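PDB 2F4P: hypothetical protein TM1010 from Thermotoga maritima, which is of unknown function but belongs to the cupin superfamily, whose domains are antiparallel beta barrels. Local coordinates for residues K78-E83 with A88-K93; V104-A109 with K142-K147; V53-E56 with R60-W63; F28-V33 with L132-E137. All coordinates share one frame; numbering follows the deposited sequence.

Interaction 1 of 4, residues K78-E83 with A88-K93; sequences KGFYQE and ARILKK. With EDO (1,2-ethanediol), chain F; EDO (1,2-ethanediol), chain G.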
loop_
_atom_site.group_PDB
_atom_site.type_symbol
_atom_site.label_atom_id
_atom_site.label_comp_id
_atom_site.label_asym_id
_atom_site.label_seq_id
_atom_site.Cartn_x
_atom_site.Cartn_y
_atom_site.Cartn_z
ATOM N N LYS A 78 9.572 -8.021 12.340
ATOM C CA LYS A 78 8.702 -8.239 13.473
ATOM C C LYS A 78 8.487 -6.919 14.191
ATOM O O LYS A 78 9.435 -6.162 14.438
ATOM C CB LYS A 78 9.313 -9.258 14.447
ATOM C CG LYS A 78 8.424 -9.584 15.652
ATOM C CD LYS A 78 9.060 -10.655 16.552
ATOM C CE LYS A 78 8.267 -10.882 17.831
ATOM N NZ LYS A 78 9.066 -11.667 18.825
ATOM N N GLY A 79 7.236 -6.629 14.495
ATOM C CA GLY A 79 6.915 -5.452 15.258
ATOM C C GLY A 79 5.712 -5.596 16.135
ATOM O O GLY A 79 5.209 -6.685 16.357
ATOM N N PHE A 80 5.255 -4.451 16.609
ATOM C CA PHE A 80 4.136 -4.348 17.523
ATOM C C PHE A 80 3.254 -3.184 17.148
ATOM O O PHE A 80 3.744 -2.148 16.679
ATOM C CB PHE A 80 4.626 -4.142 18.956
ATOM C CG PHE A 80 5.274 -5.335 19.514
ATOM C CD1 PHE A 80 6.612 -5.603 19.230
ATOM C CD2 PHE A 80 4.568 -6.226 20.287
ATOM C CE1 PHE A 80 7.226 -6.748 19.749
ATOM C CE2 PHE A 80 5.170 -7.354 20.796
ATOM C CZ PHE A 80 6.509 -7.614 20.526
ATOM N N TYR A 81 1.954 -3.396 17.358
ATOM C CA TYR A 81 0.925 -2.383 17.255
ATOM C C TYR A 81 0.125 -2.384 18.563
ATOM O O TYR A 81 -0.250 -3.425 19.055
ATOM C CB TYR A 81 0.001 -2.678 16.075
ATOM C CG TYR A 81 -1.281 -1.869 16.026
ATOM C CD1 TYR A 81 -1.275 -0.517 15.697
ATOM C CD2 TYR A 81 -2.511 -2.454 16.340
ATOM C CE1 TYR A 81 -2.437 0.214 15.638
ATOM C CE2 TYR A 81 -3.689 -1.712 16.292
ATOM C CZ TYR A 81 -3.647 -0.378 15.939
ATOM O OH TYR A 81 -4.807 0.373 15.881
ATOM N N GLN A 82 -0.119 -1.209 19.123
ATOM C CA GLN A 82 -0.886 -1.109 20.347
ATOM C C GLN A 82 -1.786 0.102 20.352
ATOM O O GLN A 82 -1.328 1.220 20.117
ATOM C CB GLN A 82 0.030 -1.040 21.547
ATOM C CG GLN A 82 -0.744 -0.957 22.893
ATOM C CD GLN A 82 0.154 -1.194 24.095
ATOM O OE1 GLN A 82 1.176 -0.515 24.273
ATOM N NE2 GLN A 82 -0.231 -2.147 24.947
ATOM N N GLU A 83 -3.059 -0.137 20.668
ATOM C CA GLU A 83 -4.029 0.912 20.953
ATOM C C GLU A 83 -4.024 1.279 22.434
ATOM O O GLU A 83 -3.789 0.443 23.300
ATOM C CB GLU A 83 -5.429 0.457 20.504
ATOM C CG GLU A 83 -5.486 0.252 18.998
ATOM C CD GLU A 83 -6.759 -0.340 18.486
ATOM O OE1 GLU A 83 -7.684 -0.515 19.299
ATOM O OE2 GLU A 83 -6.843 -0.567 17.249
ATOM N N ALA A 88 -0.988 -5.154 23.302
ATOM C CA ALA A 88 -0.284 -5.031 22.035
ATOM C C ALA A 88 -0.487 -6.253 21.126
ATOM O O ALA A 88 -0.670 -7.374 21.598
ATOM C CB ALA A 88 1.158 -4.802 22.281
ATOM N N ARG A 89 -0.465 -5.997 19.828
ATOM C CA ARG A 89 -0.576 -6.997 18.765
ATOM C C ARG A 89 0.821 -7.170 18.122
ATOM O O ARG A 89 1.478 -6.189 17.770
ATOM C CB ARG A 89 -1.588 -6.501 17.710
ATOM C CG ARG A 89 -1.605 -7.254 16.365
ATOM C CD ARG A 89 -2.690 -6.702 15.405
ATOM N NE ARG A 89 -2.589 -7.336 14.090
ATOM C CZ ARG A 89 -3.361 -7.056 13.036
ATOM N NH1 ARG A 89 -4.313 -6.128 13.106
ATOM N NH2 ARG A 89 -3.161 -7.703 11.892
ATOM N N ILE A 90 1.258 -8.415 17.963
ATOM C CA ILE A 90 2.539 -8.712 17.328
ATOM C C ILE A 90 2.324 -8.707 15.816
ATOM O O ILE A 90 1.343 -9.258 15.330
ATOM C CB ILE A 90 3.090 -10.095 17.775
ATOM C CG1 ILE A 90 3.290 -10.108 19.291
ATOM C CG2 ILE A 90 4.397 -10.399 17.070
ATOM C CD1 ILE A 90 3.353 -11.529 19.897
ATOM N N LEU A 91 3.236 -8.064 15.093
ATOM C CA LEU A 91 3.169 -7.947 13.648
ATOM C C LEU A 91 4.290 -8.746 12.991
ATOM O O LEU A 91 5.443 -8.713 13.456
ATOM C CB LEU A 91 3.328 -6.481 13.252
ATOM C CG LEU A 91 2.394 -5.451 13.875
ATOM C CD1 LEU A 91 2.800 -4.054 13.401
ATOM C CD2 LEU A 91 0.936 -5.760 13.555
ATOM N N LYS A 92 3.947 -9.442 11.903
ATOM C CA LYS A 92 4.917 -10.120 11.035
ATOM C C LYS A 92 4.586 -9.864 9.564
ATOM O O LYS A 92 3.513 -9.329 9.246
ATOM C CB LYS A 92 4.889 -11.625 11.293
ATOM C CG LYS A 92 5.316 -12.027 12.713
ATOM N N LYS A 93 5.485 -10.281 8.676
ATOM C CA LYS A 93 5.296 -10.140 7.227
ATOM C C LYS A 93 3.917 -10.624 6.798
ATOM O O LYS A 93 3.495 -11.728 7.151
ATOM C CB LYS A 93 6.378 -10.913 6.444
ATOM C CG LYS A 93 6.274 -10.794 4.917
ATOM C CD LYS A 93 7.480 -11.410 4.185
ATOM C CE LYS A 93 7.281 -12.884 3.840
HETATM C C1 EDO F . -5.294 -4.017 19.235
HETATM O O1 EDO F . -5.107 -4.787 18.042
HETATM C C2 EDO F . -3.889 -3.606 19.646
HETATM O O2 EDO F . -3.889 -2.861 20.855
HETATM C C1 EDO G . 1.095 -4.917 26.258
HETATM O O1 EDO G . 0.252 -5.856 25.625
HETATM C C2 EDO G . 0.425 -4.167 27.387
HETATM O O2 EDO G . 1.176 -2.971 27.565
#

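Interaction 2 of 4, residues V104-A109 with K142-K147; sequences VHWHGA and KATEGK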
loop_
_atom_site.group_PDB
_atom_site.type_symbol
_atom_site.label_atom_id
_atom_site.label_comp_id
_atom_site.label_asym_id
_atom_site.label_seq_id
_atom_site.Cartn_x
_atom_site.Cartn_y
_atom_site.Cartn_z
ATOM N N VAL A 104 -6.098 6.196 19.213
ATOM C CA VAL A 104 -4.754 6.526 19.674
ATOM C C VAL A 104 -3.918 5.258 19.762
ATOM O O VAL A 104 -4.358 4.264 20.331
ATOM C CB VAL A 104 -4.781 7.337 20.979
ATOM C CG1 VAL A 104 -3.326 7.549 21.488
ATOM C CG2 VAL A 104 -5.497 8.669 20.747
ATOM N N HIS A 105 -2.739 5.258 19.138
ATOM C CA HIS A 105 -1.972 4.002 19.017
ATOM C C HIS A 105 -0.488 4.328 18.799
ATOM O O HIS A 105 -0.103 5.493 18.591
ATOM C CB HIS A 105 -2.484 3.216 17.819
ATOM C CG HIS A 105 -2.158 3.889 16.530
ATOM N ND1 HIS A 105 -2.913 4.940 16.050
ATOM C CD2 HIS A 105 -1.103 3.764 15.697
ATOM C CE1 HIS A 105 -2.363 5.392 14.938
ATOM N NE2 HIS A 105 -1.262 4.704 14.710
ATOM N N TRP A 106 0.337 3.315 18.909
ATOM C CA TRP A 106 1.712 3.413 18.398
ATOM C C TRP A 106 2.010 2.145 17.651
ATOM O O TRP A 106 1.320 1.126 17.841
ATOM C CB TRP A 106 2.722 3.633 19.520
ATOM C CG TRP A 106 2.820 2.507 20.514
ATOM C CD1 TRP A 106 2.068 2.361 21.628
ATOM C CD2 TRP A 106 3.718 1.383 20.482
ATOM N NE1 TRP A 106 2.445 1.232 22.309
ATOM C CE2 TRP A 106 3.445 0.603 21.625
ATOM C CE3 TRP A 106 4.756 0.979 19.623
ATOM C CZ2 TRP A 106 4.162 -0.572 21.933
ATOM C CZ3 TRP A 106 5.462 -0.191 19.915
ATOM C CH2 TRP A 106 5.168 -0.950 21.063
ATOM N N HIS A 107 3.024 2.205 16.790
ATOM C CA HIS A 107 3.570 0.979 16.214
ATOM C C HIS A 107 5.075 1.078 16.127
ATOM O O HIS A 107 5.649 2.161 16.168
ATOM C CB HIS A 107 2.951 0.662 14.828
ATOM C CG HIS A 107 2.885 1.823 13.878
ATOM N ND1 HIS A 107 3.731 1.939 12.791
ATOM C CD2 HIS A 107 2.060 2.889 13.826
ATOM C CE1 HIS A 107 3.448 3.046 12.133
ATOM N NE2 HIS A 107 2.449 3.653 12.749
ATOM N N GLY A 108 5.720 -0.062 15.958
ATOM C CA GLY A 108 7.164 -0.041 15.859
ATOM C C GLY A 108 7.773 -1.403 15.862
ATOM O O GLY A 108 7.086 -2.409 15.807
ATOM N N ALA A 109 9.098 -1.431 15.963
ATOM C CA ALA A 109 9.812 -2.675 15.828
ATOM C C ALA A 109 9.792 -3.437 17.124
ATOM O O ALA A 109 9.541 -2.885 18.204
ATOM C CB ALA A 109 11.231 -2.415 15.407
ATOM N N LYS A 142 6.765 -3.458 28.744
ATOM C CA LYS A 142 5.584 -4.244 29.122
ATOM C C LYS A 142 4.855 -4.770 27.898
ATOM O O LYS A 142 4.359 -5.889 27.902
ATOM C CB LYS A 142 4.616 -3.453 29.995
ATOM C CG LYS A 142 5.055 -3.280 31.417
ATOM C CD LYS A 142 4.006 -2.510 32.207
ATOM N N ALA A 143 4.805 -3.957 26.848
ATOM C CA ALA A 143 4.221 -4.360 25.590
ATOM C C ALA A 143 4.977 -5.472 24.884
ATOM O O ALA A 143 4.352 -6.323 24.255
ATOM C CB ALA A 143 4.064 -3.142 24.655
ATOM N N THR A 144 6.301 -5.483 25.002
ATOM C CA THR A 144 7.142 -6.319 24.136
ATOM C C THR A 144 7.961 -7.407 24.819
ATOM O O THR A 144 8.269 -8.420 24.196
ATOM C CB THR A 144 8.142 -5.446 23.343
ATOM O OG1 THR A 144 9.055 -4.804 24.244
ATOM C CG2 THR A 144 7.411 -4.412 22.539
ATOM N N GLU A 145 8.347 -7.199 26.072
ATOM C CA GLU A 145 9.272 -8.119 26.729
ATOM C C GLU A 145 8.725 -9.545 26.717
ATOM O O GLU A 145 7.563 -9.774 27.071
ATOM C CB GLU A 145 9.566 -7.682 28.172
ATOM N N GLY A 146 9.566 -10.486 26.276
ATOM C CA GLY A 146 9.210 -11.908 26.210
ATOM C C GLY A 146 8.247 -12.329 25.104
ATOM O O GLY A 146 7.784 -13.470 25.104
ATOM N N LYS A 147 7.943 -11.432 24.161
ATOM C CA LYS A 147 6.933 -11.729 23.124
ATOM C C LYS A 147 7.537 -12.108 21.750
ATOM O O LYS A 147 8.707 -12.501 21.645
ATOM C CB LYS A 147 5.912 -10.582 23.011
ATOM C CG LYS A 147 5.338 -10.147 24.372
ATOM C CD LYS A 147 3.805 -10.121 24.425
ATOM C CE LYS A 147 3.195 -9.055 23.518
ATOM N NZ LYS A 147 2.093 -8.299 24.190
ATOM O OXT LYS A 147 6.860 -12.092 20.715
#

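Interaction 3 of 4, residues V53-E56 with R60-W63; sequences VVFE and RTHW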
loop_
_atom_site.group_PDB
_atom_site.type_symbol
_atom_site.label_atom_id
_atom_site.label_comp_id
_atom_site.label_asym_id
_atom_site.label_seq_id
_atom_site.Cartn_x
_atom_site.Cartn_y
_atom_site.Cartn_z
ATOM N N VAL A 53 8.194 2.558 5.632
ATOM C CA VAL A 53 8.893 2.871 6.891
ATOM C C VAL A 53 9.759 1.689 7.349
ATOM O O VAL A 53 9.296 0.539 7.340
ATOM C CB VAL A 53 7.906 3.175 8.047
ATOM C CG1 VAL A 53 8.635 3.869 9.251
ATOM C CG2 VAL A 53 6.733 4.006 7.564
ATOM N N VAL A 54 10.994 1.968 7.762
ATOM C CA VAL A 54 11.818 0.983 8.474
ATOM C C VAL A 54 12.048 1.469 9.892
ATOM O O VAL A 54 12.531 2.594 10.084
ATOM C CB VAL A 54 13.208 0.797 7.833
ATOM C CG1 VAL A 54 13.989 -0.313 8.568
ATOM C CG2 VAL A 54 13.073 0.503 6.349
ATOM N N PHE A 55 11.690 0.634 10.866
ATOM C CA PHE A 55 11.999 0.857 12.284
ATOM C C PHE A 55 13.131 -0.108 12.629
ATOM O O PHE A 55 12.974 -1.326 12.504
ATOM C CB PHE A 55 10.840 0.483 13.186
ATOM C CG PHE A 55 9.617 1.351 13.032
ATOM C CD1 PHE A 55 8.682 1.077 12.057
ATOM C CD2 PHE A 55 9.407 2.406 13.873
ATOM C CE1 PHE A 55 7.551 1.886 11.909
ATOM C CE2 PHE A 55 8.309 3.204 13.743
ATOM C CZ PHE A 55 7.358 2.925 12.752
ATOM N N GLU A 56 14.256 0.414 13.102
ATOM C CA GLU A 56 15.302 -0.470 13.646
ATOM C C GLU A 56 14.833 -1.044 14.978
ATOM O O GLU A 56 13.924 -0.505 15.585
ATOM C CB GLU A 56 16.595 0.306 13.841
ATOM C CG GLU A 56 17.178 0.839 12.523
ATOM C CD GLU A 56 17.419 -0.214 11.489
ATOM O OE1 GLU A 56 17.752 -1.375 11.851
ATOM O OE2 GLU A 56 17.311 0.122 10.286
ATOM N N ARG A 60 10.133 3.124 17.510
ATOM C CA ARG A 60 8.683 3.178 17.417
ATOM C C ARG A 60 8.168 4.589 17.359
ATOM O O ARG A 60 8.831 5.539 17.783
ATOM C CB ARG A 60 8.041 2.474 18.606
ATOM C CG ARG A 60 8.130 3.197 19.950
ATOM C CD ARG A 60 9.188 2.647 20.796
ATOM N NE ARG A 60 9.271 3.237 22.148
ATOM C CZ ARG A 60 10.221 2.913 23.028
ATOM N NH1 ARG A 60 11.161 2.031 22.710
ATOM N NH2 ARG A 60 10.250 3.480 24.220
ATOM N N THR A 61 6.934 4.718 16.909
ATOM C CA THR A 61 6.294 5.988 16.889
ATOM C C THR A 61 5.987 6.410 18.324
ATOM O O THR A 61 5.892 5.573 19.252
ATOM C CB THR A 61 4.938 5.939 16.093
ATOM O OG1 THR A 61 3.978 5.155 16.827
ATOM C CG2 THR A 61 5.115 5.324 14.737
ATOM N N HIS A 62 5.802 7.707 18.502
ATOM C CA HIS A 62 5.066 8.206 19.666
ATOM C C HIS A 62 3.610 7.741 19.586
ATOM O O HIS A 62 3.133 7.280 18.525
ATOM C CB HIS A 62 5.128 9.727 19.693
ATOM C CG HIS A 62 6.499 10.262 19.954
ATOM N ND1 HIS A 62 6.759 11.608 20.093
ATOM C CD2 HIS A 62 7.688 9.631 20.109
ATOM C CE1 HIS A 62 8.045 11.781 20.328
ATOM N NE2 HIS A 62 8.634 10.598 20.332
ATOM N N TRP A 63 2.879 7.902 20.684
ATOM C CA TRP A 63 1.414 7.786 20.612
ATOM C C TRP A 63 0.857 8.861 19.673
ATOM O O TRP A 63 1.271 10.030 19.732
ATOM C CB TRP A 63 0.781 7.956 21.987
ATOM C CG TRP A 63 1.093 6.900 22.994
ATOM C CD1 TRP A 63 2.038 6.965 23.974
ATOM C CD2 TRP A 63 0.449 5.619 23.145
ATOM N NE1 TRP A 63 2.013 5.832 24.727
ATOM C CE2 TRP A 63 1.065 4.975 24.232
ATOM C CE3 TRP A 63 -0.557 4.942 22.440
ATOM C CZ2 TRP A 63 0.675 3.705 24.669
ATOM C CZ3 TRP A 63 -0.949 3.672 22.887
ATOM C CH2 TRP A 63 -0.350 3.085 23.991
#

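Interaction 4 of 4, residues F28-V33 with L132-E137; sequences FFTGNV and LGSVTE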
loop_
_atom_site.group_PDB
_atom_site.type_symbol
_atom_site.label_atom_id
_atom_site.label_comp_id
_atom_site.label_asym_id
_atom_site.label_seq_id
_atom_site.Cartn_x
_atom_site.Cartn_y
_atom_site.Cartn_z
ATOM N N PHE A 28 8.506 12.838 16.548
ATOM C CA PHE A 28 7.452 11.859 16.300
ATOM C C PHE A 28 7.834 10.408 16.572
ATOM O O PHE A 28 6.951 9.556 16.613
ATOM C CB PHE A 28 7.016 11.932 14.837
ATOM C CG PHE A 28 6.787 13.322 14.349
ATOM C CD1 PHE A 28 5.749 14.088 14.871
ATOM C CD2 PHE A 28 7.623 13.884 13.392
ATOM C CE1 PHE A 28 5.529 15.380 14.437
ATOM C CE2 PHE A 28 7.417 15.184 12.961
ATOM C CZ PHE A 28 6.361 15.929 13.479
ATOM N N PHE A 29 9.136 10.134 16.661
ATOM C CA PHE A 29 9.668 8.772 16.779
ATOM C C PHE A 29 10.653 8.653 17.920
ATOM O O PHE A 29 11.369 9.591 18.224
ATOM C CB PHE A 29 10.397 8.361 15.499
ATOM C CG PHE A 29 9.544 8.410 14.261
ATOM C CD1 PHE A 29 8.695 7.365 13.959
ATOM C CD2 PHE A 29 9.609 9.499 13.389
ATOM C CE1 PHE A 29 7.909 7.399 12.822
ATOM C CE2 PHE A 29 8.813 9.537 12.238
ATOM C CZ PHE A 29 7.964 8.487 11.967
ATOM N N THR A 30 10.695 7.467 18.516
ATOM C CA THR A 30 11.718 7.054 19.458
ATOM C C THR A 30 12.642 6.097 18.733
ATOM O O THR A 30 12.197 5.144 18.085
ATOM C CB THR A 30 11.079 6.302 20.652
ATOM O OG1 THR A 30 10.169 7.172 21.334
ATOM C CG2 THR A 30 12.124 5.777 21.612
ATOM N N GLY A 31 13.940 6.358 18.809
ATOM C CA GLY A 31 14.910 5.527 18.110
ATOM C C GLY A 31 15.074 5.836 16.621
ATOM O O GLY A 31 14.670 6.896 16.138
ATOM N N ASN A 32 15.697 4.900 15.904
ATOM C CA ASN A 32 16.130 5.120 14.531
ATOM C C ASN A 32 15.094 4.585 13.566
ATOM O O ASN A 32 14.815 3.388 13.545
ATOM C CB ASN A 32 17.491 4.463 14.290
ATOM C CG ASN A 32 18.587 5.122 15.095
ATOM O OD1 ASN A 32 18.587 6.354 15.262
ATOM N ND2 ASN A 32 19.508 4.318 15.627
ATOM N N VAL A 33 14.539 5.495 12.764
ATOM C CA VAL A 33 13.446 5.174 11.834
ATOM C C VAL A 33 13.761 5.901 10.534
ATOM O O VAL A 33 14.276 7.015 10.579
ATOM C CB VAL A 33 12.116 5.716 12.374
ATOM C CG1 VAL A 33 10.935 5.487 11.383
ATOM C CG2 VAL A 33 11.801 5.091 13.722
ATOM N N LEU A 132 0.979 12.797 20.168
ATOM C CA LEU A 132 0.887 12.863 21.621
ATOM C C LEU A 132 2.265 12.495 22.236
ATOM O O LEU A 132 3.304 12.783 21.637
ATOM C CB LEU A 132 -0.262 11.975 22.099
ATOM C CG LEU A 132 -1.570 12.247 21.324
ATOM C CD1 LEU A 132 -2.640 11.216 21.585
ATOM C CD2 LEU A 132 -2.118 13.640 21.617
ATOM N N GLY A 133 2.282 11.859 23.401
ATOM C CA GLY A 133 3.531 11.548 24.083
ATOM C C GLY A 133 4.307 10.370 23.537
ATOM O O GLY A 133 3.785 9.544 22.794
ATOM N N SER A 134 5.575 10.294 23.930
ATOM C CA SER A 134 6.401 9.126 23.670
ATOM C C SER A 134 5.820 7.894 24.314
ATOM O O SER A 134 5.108 7.983 25.327
ATOM C CB SER A 134 7.796 9.351 24.271
ATOM O OG SER A 134 8.460 10.301 23.501
ATOM N N VAL A 135 6.154 6.740 23.747
ATOM C CA VAL A 135 5.878 5.479 24.364
ATOM C C VAL A 135 7.064 5.264 25.305
ATOM O O VAL A 135 8.227 5.203 24.879
ATOM C CB VAL A 135 5.722 4.344 23.351
ATOM C CG1 VAL A 135 5.441 3.011 24.060
ATOM C CG2 VAL A 135 4.581 4.655 22.329
ATOM N N THR A 136 6.773 5.189 26.596
ATOM C CA THR A 136 7.820 5.142 27.582
ATOM C C THR A 136 8.543 3.802 27.556
ATOM O O THR A 136 8.044 2.830 27.019
ATOM C CB THR A 136 7.259 5.393 28.987
ATOM O OG1 THR A 136 6.305 4.376 29.322
ATOM C CG2 THR A 136 6.600 6.759 29.051
ATOM N N GLU A 137 9.722 3.739 28.159
ATOM C CA GLU A 137 10.430 2.464 28.184
ATOM C C GLU A 137 9.631 1.394 28.928
ATOM O O GLU A 137 9.645 0.230 28.537
ATOM C CB GLU A 137 11.839 2.611 28.762
ATOM C CG GLU A 137 12.810 3.396 27.862
ATOM C CD GLU A 137 13.011 2.812 26.444
ATOM O OE1 GLU A 137 12.464 1.735 26.091
ATOM O OE2 GLU A 137 13.738 3.459 25.659
HETATM O O HOH W 1 7.601 6.326 21.405
HETATM O O HOH W 2 10.990 9.054 22.917
#

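Interaction 1 of 4, residues K78-E83 with A88-K93
Gly79 and Leu91 face each other as a hydrogen-bonded pair of an antiparallel beta hairpin. Leu91 N donates to Gly79 O at 2.7 Å, and Gly79 N to Leu91 O. Tyr81 and Arg89 form the next hydrogen-bonded pair, where Arg89 N meets Tyr81 O at 2.7 Å in an almost straight bond (178°).

Leu91 can be followed outward. Its CB lies 3.6 Å from Gly79 O, and CG stays near the same carbonyl group. CG stands anti to the carbonyl carbon (chi1 -54°), and the two methyls spread along the partner strand. CD1 reaches the backbone carbonyl of Phe80, while CD2 lies 4.1 Å from Tyr81 CB. Val97 of strand 96-99, in the other sheet, also touches Leu91.

On the other face, Phe80 and Ile90 point the same way, with Phe80 CE2 3.7 Å from Ile90 CG1. At the turn end, one 1,2-ethanediol accepts from both Gln82 NE2 and Ala88 N, through separate hydroxyls. NE2 also bonds Lys86 O of the turn. Tyr81 OH donates to Glu83 OE2 at 2.6 Å, on the lone pair away from the other carboxylate oxygen. Four backbone bonds and contacts on both faces are consistent with a well-defined register.

Interaction 2 of 4, residues V104-A109 with K142-K147
One sheet of the cupin barrel meets the C-terminal helix here, through the indole of Trp106 on strand 105-109 and the last turn of helix 137-144. The touching part is the six-membered ring of the indole. Trp106 CZ2 lies 3.7 Å from Ala143 CB, and the methyl comes to the ring edge, in its plane. Trp106 CH2 is 4.4 Å from Thr144 CG2, again at the edge.

Trp106 CG sits between the backbone N and the carbonyl carbon (chi1 63°), and this brings the CZ2-CH2 edge of the six-membered ring to the helix. The polar corner of the ring is used as well: NE1 donates to Gln82 OE1 on the neighbouring strand. Trp63 meets the indole edge-to-face, and Val135 touches it too. The ring is therefore fixed from several directions.

Beyond the contact the chain leaves the helix at Glu145. A type II turn from Thr144 to Lys147 follows, closed by Lys147 N to Thr144 O at 3.0 Å. Gly146 takes its positive phi (74°). Lys147 NZ makes a weak bond to Ala143 O, and the terminal carboxylate pairs with Lys78.

His105 and His107 alternate with Trp106 and point to the other side of the strand, where His107 NE2 is hydrogen-bonded to an unidentified ligand. Histidines on barrel strands that point into the interior are found in many cupins.

Interaction 3 of 4, residues V53-E56 with R60-W63
Thr61 OG1 is held from two sides, beside the apolar meeting of Thr61 with Phe55. It donates to His62 O at 2.8 Å, from above the carbonyl plane, and accepts the backbone N-H of His107 on strand 105-109. OG1 lies between the backbone N and the carbonyl carbon (chi1 69°). That torsion leaves the methyl anti to the carbonyl carbon, where it meets the ring.

Thr61 CG2 touches Phe55 CZ at 3.8 Å, the two side chains crossing at a slant. The same ring also meets backbone. Phe55 CE2 is 3.7 Å from Arg60 CA and 3.8 Å from Thr61 N. Between the segments, then, the ring meets the backbone of Arg60 and Thr61 obliquely, and one methyl group.

Arg60 points its CB away from Phe55. Its NH2 donates to Val135 O, NH1 to Gly58 O, and the guanidinium makes a cation-pi contact with Tyr140.

The segments end strand 49-55 and begin strand 60-65, so the chain passes here from one sheet of the cupin barrel to the other. Phe55 lies between the sheets, touching Val33 of strand 33-37 and Ala109 of strand 105-109, while Arg60 reaches Tyr140 of helix 137-144.

Interaction 4 of 4, residues F28-V33 with L132-E137
Thr30 and Ser134 meet mostly through water. Their hydroxyls, Thr30 OG1 and Ser134 OG, are 4.2 Å apart, too far for a direct bond. Two waters close the gap. The first lies 2.7 Å from Thr30 OG1 and accepts from Val135 N at 2.8 Å. The second lies 2.6 Å from Thr30 OG1 and 2.9 Å from Ser134 OG. Thr30 OG1 therefore joins both bridges. It stands anti to the carbonyl carbon (chi1 -61°), turned to the loop.

Strand 29-30 pairs with strand 60-65 in one sheet of the cupin barrel. The loop 132-137 runs from strand 130-131 to helix 137-144, and Thr136 is the N-cap of that helix, with its OG1 accepting from Glu139 N.

The firmer packing lies on the inner side. Val135 is buried, with its side chain against Trp63. Thr30 also rests on Arg60 and His62, and its backbone pairs with Arg60. On the outer side Ser134 is exposed. Glu137, also exposed, has a long, weak ion pair with Arg60.

Strands of interactions 1, 2 and 3 (78-83, 105-109 and 60-65) are neighbours in one sheet, with 105-109 in the middle; interaction 3 also reaches the other sheet through 53-56. Phe80 N to Gly108 O (2.9 Å) joins the first two, and Thr61 N to His107 O (3.0 Å) the next. Interactions 3 and 4 have centres about 7 Å apart and share Arg60, whose NH2 is 2.7 Å from Val135 O. Interactions 1 and 4 do not touch; their nearest atoms are about 6 Å apart. The unidentified ligand is hydrogen-bonded to His107 of interaction 2 and lies about 4 Å from the Thr61 side chain of interaction 3, consistent with a pocket inside the barrel.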